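Local structure of OBCA, Oxalate Biosynthetic Component A (Burkholderia glumae, 4NNA) at residues L6-A11 with A511-A516; H224-D229 with Q249-V254; T278-D283 with G322-A327; V472-G477 with R493-Q498. The protein is a magnesium-bound bacterial protein that probably belongs to the TIM-barrel enzymes, with a closed barrel of eight parallel strands at its core. All coordinates share one frame; numbering follows the deposited sequence.

Contact 1: residues L6-A11 with A511-A516; sequences LYITAA and ATILTA
Leu6 lies against segment 511-516 through both its backbone and its isobutyl group. CG sits beside the backbone N (chi1 -57°), and CD1 reaches the methyl of Ala511, CD1 to CB 3.9 Å. Ile8 and Ile513 cross obliquely, meeting only at branch ends, with CD1 of Ile8 4.2 Å from CG2 of Ile513. Tyr7 touches Leu514 near the root of its side chain, CB to CB 4.4 Å, while its ring turns from this segment to meet Phe523 edge-to-face. The backbones are joined by a single bridge, Leu6 with Ile513. Leu6 N donates almost straight to Thr512 O at 2.8 Å, and Leu6 O takes Leu514 N at 2.9 Å. The same carbonyl oxygen receives a CA-H contact from Ile513. A water continues the join, accepting from Ile8 N and donating to Leu514 O. Segment 511-516 thus fastens the start of strand 7-10 to a C-terminal part of the chain, at the start of helix 516-523, where Thr515 is the N-cap. That helix carries Phe523, helix 495-508 covers Ile8 and Ile513, and strands 222-229 and 469-472 flank strand 7-10 in the barrel sheet.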
loop_
_atom_site.group_PDB
_atom_site.type_symbol
_atom_site.label_atom_id
_atom_site.label_comp_id
_atom_site.label_asym_id
_atom_site.label_seq_id
_atom_site.Cartn_x
_atom_site.Cartn_y
_atom_site.Cartn_z
ATOM N N LEU A 6 -16.325 -3.800 -16.039
ATOM C CA LEU A 6 -15.683 -3.454 -14.768
ATOM C C LEU A 6 -15.142 -2.027 -14.707
ATOM O O LEU A 6 -14.712 -1.466 -15.719
ATOM C CB LEU A 6 -14.540 -4.428 -14.453
ATOM C CG LEU A 6 -14.879 -5.919 -14.382
ATOM C CD1 LEU A 6 -14.575 -6.590 -15.704
ATOM C CD2 LEU A 6 -14.099 -6.589 -13.271
ATOM N N TYR A 7 -15.147 -1.443 -13.511
ATOM C CA TYR A 7 -14.394 -0.214 -13.298
ATOM C C TYR A 7 -13.273 -0.450 -12.307
ATOM O O TYR A 7 -13.405 -1.232 -11.357
ATOM C CB TYR A 7 -15.282 0.949 -12.856
ATOM C CG TYR A 7 -15.989 0.762 -11.538
ATOM C CD1 TYR A 7 -15.516 1.365 -10.382
ATOM C CD2 TYR A 7 -17.148 0.005 -11.460
ATOM C CE1 TYR A 7 -16.176 1.199 -9.176
ATOM C CE2 TYR A 7 -17.803 -0.170 -10.279
ATOM C CZ TYR A 7 -17.321 0.434 -9.140
ATOM O OH TYR A 7 -18.005 0.256 -7.967
ATOM N N ILE A 8 -12.160 0.227 -12.540
ATOM C CA ILE A 8 -11.007 0.085 -11.675
ATOM C C ILE A 8 -11.006 1.209 -10.652
ATOM O O ILE A 8 -11.219 2.380 -10.986
ATOM C CB ILE A 8 -9.709 0.099 -12.503
ATOM C CG1 ILE A 8 -9.686 -1.100 -13.457
ATOM C CG2 ILE A 8 -8.470 0.127 -11.603
ATOM C CD1 ILE A 8 -8.630 -0.975 -14.543
ATOM N N THR A 9 -10.807 0.836 -9.394
ATOM C CA THR A 9 -10.594 1.800 -8.327
ATOM C C THR A 9 -9.101 1.872 -8.057
ATOM O O THR A 9 -8.448 0.838 -7.907
ATOM C CB THR A 9 -11.318 1.376 -7.044
ATOM O OG1 THR A 9 -12.724 1.583 -7.220
ATOM C CG2 THR A 9 -10.825 2.202 -5.836
ATOM N N ALA A 10 -8.550 3.086 -8.029
ATOM C CA ALA A 10 -7.161 3.254 -7.604
ATOM C C ALA A 10 -7.147 3.714 -6.155
ATOM O O ALA A 10 -7.921 4.596 -5.772
ATOM C CB ALA A 10 -6.441 4.264 -8.484
ATOM N N ALA A 11 -6.265 3.115 -5.359
ATOM C CA ALA A 11 -6.153 3.444 -3.938
ATOM C C ALA A 11 -4.697 3.769 -3.644
ATOM O O ALA A 11 -3.925 2.893 -3.251
ATOM C CB ALA A 11 -6.627 2.273 -3.082
ATOM N N ALA A 511 -12.436 -8.359 -21.361
ATOM C CA ALA A 511 -13.281 -7.536 -20.493
ATOM C C ALA A 511 -13.491 -6.109 -20.997
ATOM O O ALA A 511 -12.675 -5.567 -21.744
ATOM C CB ALA A 511 -12.732 -7.515 -19.068
ATOM N N THR A 512 -14.587 -5.503 -20.550
ATOM C CA THR A 512 -14.903 -4.116 -20.862
ATOM C C THR A 512 -14.624 -3.249 -19.627
ATOM O O THR A 512 -15.101 -3.546 -18.529
ATOM C CB THR A 512 -16.378 -3.976 -21.318
ATOM O OG1 THR A 512 -16.599 -4.812 -22.463
ATOM C CG2 THR A 512 -16.727 -2.529 -21.679
ATOM N N ILE A 513 -13.826 -2.201 -19.815
ATOM C CA ILE A 513 -13.443 -1.297 -18.737
ATOM C C ILE A 513 -14.172 0.033 -18.892
ATOM O O ILE A 513 -14.086 0.668 -19.945
ATOM C CB ILE A 513 -11.932 -1.021 -18.765
ATOM C CG1 ILE A 513 -11.149 -2.330 -18.893
ATOM C CG2 ILE A 513 -11.499 -0.252 -17.521
ATOM C CD1 ILE A 513 -11.011 -3.084 -17.595
ATOM N N LEU A 514 -14.883 0.450 -17.847
ATOM C CA LEU A 514 -15.653 1.701 -17.862
ATOM C C LEU A 514 -14.804 2.926 -17.515
ATOM O O LEU A 514 -13.879 2.833 -16.722
ATOM C CB LEU A 514 -16.829 1.609 -16.877
ATOM C CG LEU A 514 -18.123 0.876 -17.253
ATOM C CD1 LEU A 514 -18.088 0.195 -18.615
ATOM C CD2 LEU A 514 -18.507 -0.115 -16.182
ATOM N N THR A 515 -15.132 4.077 -18.098
ATOM C CA THR A 515 -14.463 5.329 -17.747
ATOM C C THR A 515 -15.152 6.033 -16.586
ATOM O O THR A 515 -16.262 5.679 -16.198
ATOM C CB THR A 515 -14.453 6.316 -18.916
ATOM O OG1 THR A 515 -15.801 6.586 -19.317
ATOM C CG2 THR A 515 -13.665 5.756 -20.093
ATOM N N ALA A 516 -14.479 7.036 -16.040
ATOM C CA ALA A 516 -15.054 7.863 -14.988
ATOM C C ALA A 516 -16.399 8.443 -15.424
ATOM O O ALA A 516 -17.367 8.414 -14.666
ATOM C CB ALA A 516 -14.087 8.968 -14.601
HETATM O O HOH W 1 -11.987 1.996 -14.820
#

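Contact 2: residues H224-D229 with Q249-V254; sequences HLHTRD and QRNQIV. With MG (magnesium ion), chain B.
Arg228 and Asn251 form an antiparallel non-hydrogen-bonded pair, CA to CA 4.8 Å, next to a nearly straight bond from Gln252 N to Thr227 O. Asn251 OD1 accepts from His226 ND1 at 2.8 Å, lying close to the imidazole plane, although the ring and amide planes are turned 48° apart. This bond helps fix the rotation of the ring, whose NE2 binds magnesium at 2.2 Å; Asn251 is therefore a second-shell residue. His224 NE2 supplies another ligand, and Glu475 completes the protein part of the site. Thr227 OG1, held between its backbone N and carbonyl carbon (chi1 49°), donates to Gln252 O at 2.6 Å and accepts from Val254 N at 2.9 Å. The bent chain of Arg228 brings NH1 to Gln249 O at 2.8 Å, while its NE is bound by Gly14 O. Asp229 OD2 forms a salt bridge with Arg250 NH2, its hydrogen bond weak and bent, the carboxylate and guanidinium nearly perpendicular (89°); Asp229 OD1 bonds to Ser231, and Arg250 NH1 to Gln252 OE1. Strand 222-229 runs between strands 7-10 and 273-276. Helix 255-264, which begins right after Val254, packs on Thr227, and helix 205-218 covers Leu225.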
loop_
_atom_site.group_PDB
_atom_site.type_symbol
_atom_site.label_atom_id
_atom_site.label_comp_id
_atom_site.label_asym_id
_atom_site.label_seq_id
_atom_site.Cartn_x
_atom_site.Cartn_y
_atom_site.Cartn_z
ATOM N N HIS A 224 -9.671 6.263 -4.587
ATOM C CA HIS A 224 -9.959 6.222 -3.153
ATOM C C HIS A 224 -8.803 6.845 -2.376
ATOM O O HIS A 224 -7.665 6.386 -2.490
ATOM C CB HIS A 224 -10.229 4.765 -2.731
ATOM C CG HIS A 224 -10.244 4.529 -1.249
ATOM N ND1 HIS A 224 -11.310 4.868 -0.443
ATOM C CD2 HIS A 224 -9.331 3.937 -0.436
ATOM C CE1 HIS A 224 -11.043 4.526 0.807
ATOM N NE2 HIS A 224 -9.848 3.959 0.838
ATOM N N LEU A 225 -9.097 7.890 -1.600
ATOM C CA LEU A 225 -8.060 8.729 -0.996
ATOM C C LEU A 225 -7.958 8.646 0.529
ATOM O O LEU A 225 -8.960 8.485 1.231
ATOM C CB LEU A 225 -8.303 10.191 -1.373
ATOM C CG LEU A 225 -8.299 10.533 -2.854
ATOM C CD1 LEU A 225 -8.578 12.022 -3.029
ATOM C CD2 LEU A 225 -6.964 10.157 -3.471
ATOM N N HIS A 226 -6.727 8.767 1.020
ATOM C CA HIS A 226 -6.442 9.024 2.430
ATOM C C HIS A 226 -5.561 10.268 2.437
ATOM O O HIS A 226 -4.967 10.606 1.413
ATOM C CB HIS A 226 -5.637 7.878 3.056
ATOM C CG HIS A 226 -6.431 6.640 3.336
ATOM N ND1 HIS A 226 -6.550 6.104 4.603
ATOM C CD2 HIS A 226 -7.136 5.821 2.517
ATOM C CE1 HIS A 226 -7.301 5.021 4.555
ATOM N NE2 HIS A 226 -7.668 4.825 3.300
ATOM N N THR A 227 -5.473 10.931 3.587
ATOM C CA THR A 227 -4.443 11.931 3.832
ATOM C C THR A 227 -3.581 11.502 5.012
ATOM O O THR A 227 -3.946 10.578 5.752
ATOM C CB THR A 227 -5.040 13.317 4.105
ATOM O OG1 THR A 227 -6.076 13.200 5.086
ATOM C CG2 THR A 227 -5.615 13.893 2.817
ATOM N N ARG A 228 -2.439 12.172 5.177
ATOM C CA ARG A 228 -1.472 11.829 6.217
ATOM C C ARG A 228 -1.012 13.076 6.979
ATOM O O ARG A 228 -0.882 14.157 6.408
ATOM C CB ARG A 228 -0.251 11.138 5.602
ATOM C CG ARG A 228 -0.564 9.884 4.812
ATOM C CD ARG A 228 -1.150 8.769 5.701
ATOM N NE ARG A 228 -1.150 7.490 4.992
ATOM C CZ ARG A 228 -0.107 6.661 4.961
ATOM N NH1 ARG A 228 1.021 6.963 5.609
ATOM N NH2 ARG A 228 -0.181 5.526 4.283
ATOM N N ASP A 229 -0.768 12.922 8.273
ATOM C CA ASP A 229 -0.323 14.048 9.090
ATOM C C ASP A 229 1.195 14.004 9.187
ATOM O O ASP A 229 1.758 13.070 9.756
ATOM C CB ASP A 229 -0.987 13.977 10.471
ATOM C CG ASP A 229 -0.392 14.953 11.482
ATOM O OD1 ASP A 229 0.249 15.941 11.084
ATOM O OD2 ASP A 229 -0.598 14.727 12.692
ATOM N N GLN A 249 4.079 9.784 9.667
ATOM C CA GLN A 249 3.262 9.708 8.445
ATOM C C GLN A 249 1.891 9.120 8.768
ATOM O O GLN A 249 1.331 8.348 7.985
ATOM C CB GLN A 249 3.950 8.873 7.351
ATOM C CG GLN A 249 5.275 9.446 6.844
ATOM C CD GLN A 249 5.876 8.599 5.733
ATOM O OE1 GLN A 249 5.156 8.085 4.867
ATOM N NE2 GLN A 249 7.200 8.439 5.755
ATOM N N ARG A 250 1.361 9.485 9.933
ATOM C CA ARG A 250 0.172 8.826 10.474
ATOM C C ARG A 250 -1.082 9.091 9.647
ATOM O O ARG A 250 -1.350 10.220 9.251
ATOM C CB ARG A 250 -0.056 9.251 11.925
ATOM C CG ARG A 250 -1.194 8.528 12.625
ATOM C CD ARG A 250 -1.351 9.063 14.044
ATOM N NE ARG A 250 -1.280 10.526 14.055
ATOM C CZ ARG A 250 -2.343 11.327 14.020
ATOM N NH1 ARG A 250 -3.573 10.815 13.992
ATOM N NH2 ARG A 250 -2.182 12.642 14.024
ATOM N N ASN A 251 -1.832 8.029 9.387
ATOM C CA ASN A 251 -3.137 8.151 8.757
ATOM C C ASN A 251 -4.030 9.103 9.539
ATOM O O ASN A 251 -4.281 8.888 10.718
ATOM C CB ASN A 251 -3.826 6.795 8.665
ATOM C CG ASN A 251 -5.100 6.866 7.863
ATOM O OD1 ASN A 251 -5.070 7.243 6.694
ATOM N ND2 ASN A 251 -6.235 6.528 8.487
ATOM N N GLN A 252 -4.510 10.152 8.880
ATOM C CA GLN A 252 -5.357 11.125 9.548
ATOM C C GLN A 252 -6.197 11.831 8.504
ATOM O O GLN A 252 -5.737 12.065 7.380
ATOM C CB GLN A 252 -4.486 12.136 10.304
ATOM C CG GLN A 252 -5.251 13.237 11.019
ATOM C CD GLN A 252 -6.136 12.690 12.117
ATOM O OE1 GLN A 252 -5.646 12.259 13.163
ATOM N NE2 GLN A 252 -7.443 12.677 11.874
ATOM N N ILE A 253 -7.434 12.157 8.862
ATOM C CA ILE A 253 -8.258 12.984 7.997
ATOM C C ILE A 253 -7.800 14.418 8.187
ATOM O O ILE A 253 -8.035 15.015 9.234
ATOM C CB ILE A 253 -9.754 12.852 8.343
ATOM C CG1 ILE A 253 -10.214 11.404 8.139
ATOM C CG2 ILE A 253 -10.588 13.828 7.509
ATOM C CD1 ILE A 253 -11.529 11.074 8.835
ATOM N N VAL A 254 -7.138 14.966 7.172
ATOM C CA VAL A 254 -6.532 16.290 7.281
ATOM C C VAL A 254 -7.335 17.248 6.427
ATOM O O VAL A 254 -7.242 17.214 5.190
ATOM C CB VAL A 254 -5.069 16.285 6.795
ATOM C CG1 VAL A 254 -4.457 17.693 6.923
ATOM C CG2 VAL A 254 -4.254 15.267 7.578
HETATM MG MG MG B . -8.817 3.083 2.590
HETATM O O HOH W 2 -7.093 9.564 5.900
HETATM O O HOH W 3 -10.970 3.333 3.945
HETATM O O HOH W 4 -8.031 2.032 4.533
HETATM O O HOH W 5 -10.017 1.373 2.339
#

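Contact 3: residues T278-D283 with G322-A327; sequences TSVRGD and GGYDNA
Ser279 and Val280 lie over one face of the Tyr324 ring, and the ring face packed against this backbone carries the contact. Val280 N stands 4.1 Å above the ring plane, over its centre. The hydroxyl of Ser279 approaches the far part of the ring, OG to CE1 3.5 Å, while Val280 CG2 packs beside the root of the side chain, 3.7 Å from Tyr324 CB. With its CG set between the backbone N and the carbonyl carbon (chi1 57°), Tyr324 turns its ring face to the backbone of Ser279 and Val280.

No direct hydrogen bond crosses between the segments. A water spans the polar ends instead, 3.3 Å from Ser279 OG and weakly bonded to Tyr324 OH. Arg281 and Gly322 meet by van der Waals contact, CG of the arginine lying 3.6 Å from the glycine O.

Both loops belong to the barrel part of the protein: 278-283 follows strand 273-276, one of the parallel barrel strands, and 322-327 leads into helix 328-341. The side chain of Ser279 is about 6 Å from the bound magnesium ion.

Hydrogen bonds inside 278-283 shape the surface that the tyrosine meets. Ser279 OG accepts from Arg281 N at 3.1 Å, forming an ST turn, and a type II beta turn from Val280 to Asp283 is closed by Asp283 N to Val280 O, 2.8 Å. Gly282 occupies the third position of that turn with a positive phi of 93°.

Outside the two segments, Arg292 bonds to Thr278 O, Asp325 O and Asn326 OD1, tying both loops to one side chain, while Arg281 makes a cation-pi contact with Phe318.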
loop_
_atom_site.group_PDB
_atom_site.type_symbol
_atom_site.label_atom_id
_atom_site.label_comp_id
_atom_site.label_asym_id
_atom_site.label_seq_id
_atom_site.Cartn_x
_atom_site.Cartn_y
_atom_site.Cartn_z
ATOM N N THR A 278 -13.150 7.505 5.385
ATOM C CA THR A 278 -13.604 8.089 6.636
ATOM C C THR A 278 -13.018 7.291 7.793
ATOM O O THR A 278 -13.381 7.496 8.949
ATOM C CB THR A 278 -15.120 8.045 6.748
ATOM O OG1 THR A 278 -15.557 6.685 6.618
ATOM C CG2 THR A 278 -15.756 8.899 5.655
ATOM N N SER A 279 -12.106 6.378 7.469
ATOM C CA SER A 279 -11.521 5.472 8.461
ATOM C C SER A 279 -10.602 6.175 9.462
ATOM O O SER A 279 -9.901 7.128 9.116
ATOM C CB SER A 279 -10.728 4.386 7.738
ATOM O OG SER A 279 -9.684 3.881 8.552
ATOM N N VAL A 280 -10.591 5.686 10.696
ATOM C CA VAL A 280 -9.685 6.218 11.712
ATOM C C VAL A 280 -8.701 5.144 12.190
ATOM O O VAL A 280 -8.352 5.091 13.369
ATOM C CB VAL A 280 -10.451 6.801 12.911
ATOM C CG1 VAL A 280 -10.830 8.244 12.634
ATOM C CG2 VAL A 280 -11.697 5.982 13.193
ATOM N N ARG A 281 -8.269 4.293 11.258
ATOM C CA ARG A 281 -7.251 3.280 11.521
ATOM C C ARG A 281 -5.984 3.940 12.060
ATOM O O ARG A 281 -5.532 4.960 11.533
ATOM C CB ARG A 281 -6.945 2.491 10.241
ATOM C CG ARG A 281 -5.809 1.491 10.375
ATOM C CD ARG A 281 -5.637 0.665 9.115
ATOM N NE ARG A 281 -5.035 -0.628 9.432
ATOM C CZ ARG A 281 -4.889 -1.627 8.569
ATOM N NH1 ARG A 281 -4.336 -2.765 8.968
ATOM N NH2 ARG A 281 -5.295 -1.497 7.310
ATOM N N GLY A 282 -5.430 3.364 13.123
ATOM C CA GLY A 282 -4.303 3.963 13.814
ATOM C C GLY A 282 -4.752 4.839 14.971
ATOM O O GLY A 282 -3.947 5.178 15.845
ATOM N N ASP A 283 -6.038 5.191 14.984
ATOM C CA ASP A 283 -6.567 6.159 15.944
ATOM C C ASP A 283 -8.004 5.825 16.379
ATOM O O ASP A 283 -8.955 6.513 16.008
ATOM C CB ASP A 283 -6.479 7.571 15.347
ATOM C CG ASP A 283 -7.018 8.638 16.270
ATOM O OD1 ASP A 283 -6.436 8.851 17.354
ATOM O OD2 ASP A 283 -8.020 9.278 15.902
ATOM N N GLY A 322 -5.165 -2.611 15.469
ATOM C CA GLY A 322 -5.303 -1.272 14.924
ATOM C C GLY A 322 -6.669 -0.883 14.371
ATOM O O GLY A 322 -6.763 0.047 13.575
ATOM N N GLY A 323 -7.729 -1.568 14.790
ATOM C CA GLY A 323 -9.050 -1.310 14.228
ATOM C C GLY A 323 -9.765 -0.038 14.663
ATOM O O GLY A 323 -9.161 0.879 15.224
ATOM N N TYR A 324 -11.065 0.020 14.379
ATOM C CA TYR A 324 -11.885 1.177 14.727
ATOM C C TYR A 324 -13.372 0.813 14.752
ATOM O O TYR A 324 -13.863 0.034 13.929
ATOM C CB TYR A 324 -11.621 2.367 13.784
ATOM C CG TYR A 324 -11.831 2.060 12.322
ATOM C CD1 TYR A 324 -10.836 1.446 11.579
ATOM C CD2 TYR A 324 -13.025 2.380 11.681
ATOM C CE1 TYR A 324 -11.013 1.154 10.248
ATOM C CE2 TYR A 324 -13.214 2.082 10.336
ATOM C CZ TYR A 324 -12.187 1.472 9.628
ATOM O OH TYR A 324 -12.328 1.156 8.290
ATOM N N ASP A 325 -14.083 1.372 15.721
ATOM C CA ASP A 325 -15.504 1.104 15.870
ATOM C C ASP A 325 -16.304 1.928 14.872
ATOM O O ASP A 325 -15.841 2.964 14.375
ATOM C CB ASP A 325 -15.938 1.432 17.304
ATOM C CG ASP A 325 -17.326 0.887 17.654
ATOM O OD1 ASP A 325 -17.855 0.017 16.925
ATOM O OD2 ASP A 325 -17.875 1.318 18.689
ATOM N N ASN A 326 -17.497 1.444 14.560
ATOM C CA ASN A 326 -18.498 2.236 13.864
ATOM C C ASN A 326 -19.826 1.974 14.568
ATOM O O ASN A 326 -20.542 1.019 14.237
ATOM C CB ASN A 326 -18.588 1.858 12.378
ATOM C CG ASN A 326 -17.255 2.007 11.649
ATOM O OD1 ASN A 326 -16.937 3.075 11.135
ATOM N ND2 ASN A 326 -16.478 0.928 11.593
ATOM N N ALA A 327 -20.133 2.807 15.557
ATOM C CA ALA A 327 -21.295 2.587 16.417
ATOM C C ALA A 327 -22.593 2.954 15.705
ATOM O O ALA A 327 -22.590 3.795 14.806
ATOM C CB ALA A 327 -21.145 3.384 17.713
HETATM O O HOH W 6 -9.260 0.965 7.086
#

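Contact 4: residues V472-G477 with R493-Q498; sequences VGLEDG and RGTWEQ. With MG (magnesium ion), chain B.
Thr495 and Gln498, on the first turn of helix 495-508, grip the loop 472-477 at two points. Thr495 OG1 accepts from Leu474 N at 3.0 Å, and Leu474 CG rests 3.6 Å from the same oxygen. Gln498 reaches out in an extended chain: NE2 donates to Gly477 O at 3.0 Å, close to its own amide plane but from above the plane of the carbonyl. Its OE1 lies 3.1 Å from Gly473 CA. Gly473 also passes close to the Thr495 methyl, CA to CG2 3.6 Å, where the absence of a side chain lets loop and helix approach closely. Just before this glycine, Val472 CG2 packs on the backbone of Gln498.

This is the beta-loop-alpha connection that follows strand 469-472, a strand adjoining 7-10 in the closed parallel barrel. The loop is folded tightly by Gly473 O, which accepts from both Asp476 N and Gly477 N, and between the glycines Glu475 extends away from the helix to bind magnesium through OE1 at 2.1 Å.

Farther out, Gln498 NE2 also donates to Thr479 O, and Arg471 forms a salt bridge with Asp476. On the helix side, Glu497 OE2 receives Arg493 N, and Glu211 of helix 205-218 bonds to Trp496 N.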
loop_
_atom_site.group_PDB
_atom_site.type_symbol
_atom_site.label_atom_id
_atom_site.label_comp_id
_atom_site.label_asym_id
_atom_site.label_seq_id
_atom_site.Cartn_x
_atom_site.Cartn_y
_atom_site.Cartn_z
ATOM N N VAL A 472 -6.970 -1.648 -7.036
ATOM C CA VAL A 472 -5.538 -1.863 -6.816
ATOM C C VAL A 472 -4.947 -0.550 -6.328
ATOM O O VAL A 472 -5.618 0.475 -6.368
ATOM C CB VAL A 472 -4.793 -2.284 -8.102
ATOM C CG1 VAL A 472 -5.302 -3.621 -8.617
ATOM C CG2 VAL A 472 -4.914 -1.206 -9.186
ATOM N N GLY A 473 -3.701 -0.580 -5.866
ATOM C CA GLY A 473 -3.022 0.636 -5.450
ATOM C C GLY A 473 -2.057 0.383 -4.307
ATOM O O GLY A 473 -2.086 -0.696 -3.688
ATOM N N LEU A 474 -1.215 1.369 -3.999
ATOM C CA LEU A 474 -0.208 1.191 -2.958
ATOM C C LEU A 474 -0.839 1.012 -1.577
ATOM O O LEU A 474 -0.195 0.492 -0.668
ATOM C CB LEU A 474 0.785 2.365 -2.927
ATOM C CG LEU A 474 1.660 2.619 -4.156
ATOM C CD1 LEU A 474 2.732 3.664 -3.839
ATOM C CD2 LEU A 474 2.286 1.337 -4.695
ATOM N N GLU A 475 -2.079 1.463 -1.414
ATOM C CA GLU A 475 -2.815 1.196 -0.176
ATOM C C GLU A 475 -2.906 -0.316 0.105
ATOM O O GLU A 475 -2.781 -0.760 1.254
ATOM C CB GLU A 475 -4.220 1.811 -0.252
ATOM C CG GLU A 475 -5.178 1.317 0.852
ATOM C CD GLU A 475 -6.384 2.232 1.044
ATOM O OE1 GLU A 475 -7.232 1.911 1.899
ATOM O OE2 GLU A 475 -6.480 3.277 0.355
ATOM N N ASP A 476 -3.085 -1.103 -0.952
ATOM C CA ASP A 476 -3.349 -2.542 -0.807
ATOM C C ASP A 476 -2.114 -3.426 -1.009
ATOM O O ASP A 476 -1.983 -4.480 -0.386
ATOM C CB ASP A 476 -4.442 -2.956 -1.794
ATOM C CG ASP A 476 -5.749 -2.237 -1.536
ATOM O OD1 ASP A 476 -6.501 -2.002 -2.498
ATOM O OD2 ASP A 476 -6.017 -1.889 -0.371
ATOM N N GLY A 477 -1.219 -2.997 -1.894
ATOM C CA GLY A 477 0.010 -3.726 -2.166
ATOM C C GLY A 477 1.030 -2.807 -2.817
ATOM O O GLY A 477 0.666 -1.881 -3.549
ATOM N N ARG A 493 6.067 1.176 -9.689
ATOM C CA ARG A 493 6.489 2.563 -9.897
ATOM C C ARG A 493 5.437 3.541 -9.412
ATOM O O ARG A 493 5.687 4.743 -9.302
ATOM C CB ARG A 493 6.746 2.823 -11.377
ATOM C CG ARG A 493 7.725 1.849 -11.999
ATOM C CD ARG A 493 8.728 2.597 -12.805
ATOM N NE ARG A 493 9.472 3.472 -11.912
ATOM C CZ ARG A 493 10.344 4.386 -12.309
ATOM N NH1 ARG A 493 10.601 4.553 -13.602
ATOM N NH2 ARG A 493 10.963 5.128 -11.404
ATOM N N GLY A 494 4.246 3.025 -9.139
ATOM C CA GLY A 494 3.163 3.871 -8.670
ATOM C C GLY A 494 1.857 3.119 -8.754
ATOM O O GLY A 494 1.784 2.063 -9.381
ATOM N N THR A 495 0.821 3.657 -8.124
ATOM C CA THR A 495 -0.502 3.089 -8.282
ATOM C C THR A 495 -0.907 3.101 -9.757
ATOM O O THR A 495 -1.511 2.149 -10.238
ATOM C CB THR A 495 -1.526 3.850 -7.426
ATOM O OG1 THR A 495 -1.275 3.561 -6.046
ATOM C CG2 THR A 495 -2.948 3.434 -7.775
ATOM N N TRP A 496 -0.563 4.159 -10.482
ATOM C CA TRP A 496 -0.908 4.220 -11.911
ATOM C C TRP A 496 -0.389 2.988 -12.654
ATOM O O TRP A 496 -1.055 2.480 -13.561
ATOM C CB TRP A 496 -0.381 5.512 -12.556
ATOM C CG TRP A 496 1.098 5.583 -12.547
ATOM C CD1 TRP A 496 1.886 6.197 -11.620
ATOM C CD2 TRP A 496 1.984 4.986 -13.500
ATOM N NE1 TRP A 496 3.214 6.039 -11.951
ATOM C CE2 TRP A 496 3.297 5.289 -13.097
ATOM C CE3 TRP A 496 1.790 4.224 -14.658
ATOM C CZ2 TRP A 496 4.417 4.857 -13.817
ATOM C CZ3 TRP A 496 2.894 3.791 -15.364
ATOM C CH2 TRP A 496 4.193 4.110 -14.944
ATOM N N GLU A 497 0.779 2.480 -12.255
ATOM C CA GLU A 497 1.336 1.308 -12.933
ATOM C C GLU A 497 0.513 0.054 -12.657
ATOM O O GLU A 497 0.255 -0.747 -13.559
ATOM C CB GLU A 497 2.809 1.062 -12.566
ATOM C CG GLU A 497 3.445 0.025 -13.501
ATOM C CD GLU A 497 4.870 -0.339 -13.153
ATOM O OE1 GLU A 497 5.654 -0.577 -14.095
ATOM O OE2 GLU A 497 5.205 -0.419 -11.949
ATOM N N GLN A 498 0.097 -0.114 -11.407
ATOM C CA GLN A 498 -0.747 -1.244 -11.044
ATOM C C GLN A 498 -2.081 -1.160 -11.772
ATOM O O GLN A 498 -2.626 -2.185 -12.200
ATOM C CB GLN A 498 -0.951 -1.272 -9.528
ATOM C CG GLN A 498 0.352 -1.506 -8.779
ATOM C CD GLN A 498 0.257 -1.217 -7.299
ATOM O OE1 GLN A 498 -0.474 -0.320 -6.868
ATOM N NE2 GLN A 498 1.008 -1.971 -6.506
HETATM MG MG MG B . -8.817 3.083 2.590
HETATM O O HOH W 3 -10.970 3.333 3.945
HETATM O O HOH W 4 -8.031 2.032 4.533
HETATM O O HOH W 5 -10.017 1.373 2.339
#

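Contacts 2 and 4, with centres 17 Å apart, converge on the magnesium ion: 224-229 gives two histidines, 472-477 one glutamate, and three waters make six ligands. Contact 1 adjoins both through strand 7-10, which lies between their strands; Ala10 O is 2.7 Å from His224 N, and Ala11 N is 2.9 Å from Val472 O, both probable hydrogen bonds. Its own loop partner sits at the far end of that strand, and the other three contacts are nested within the chain loop it closes. Contact 3, centred 13 Å from contact 2, meets it where Asn251 ND2 bonds weakly to Arg281 O. Contacts 3 and 4 do not touch, their nearest atoms being about 7 Å apart.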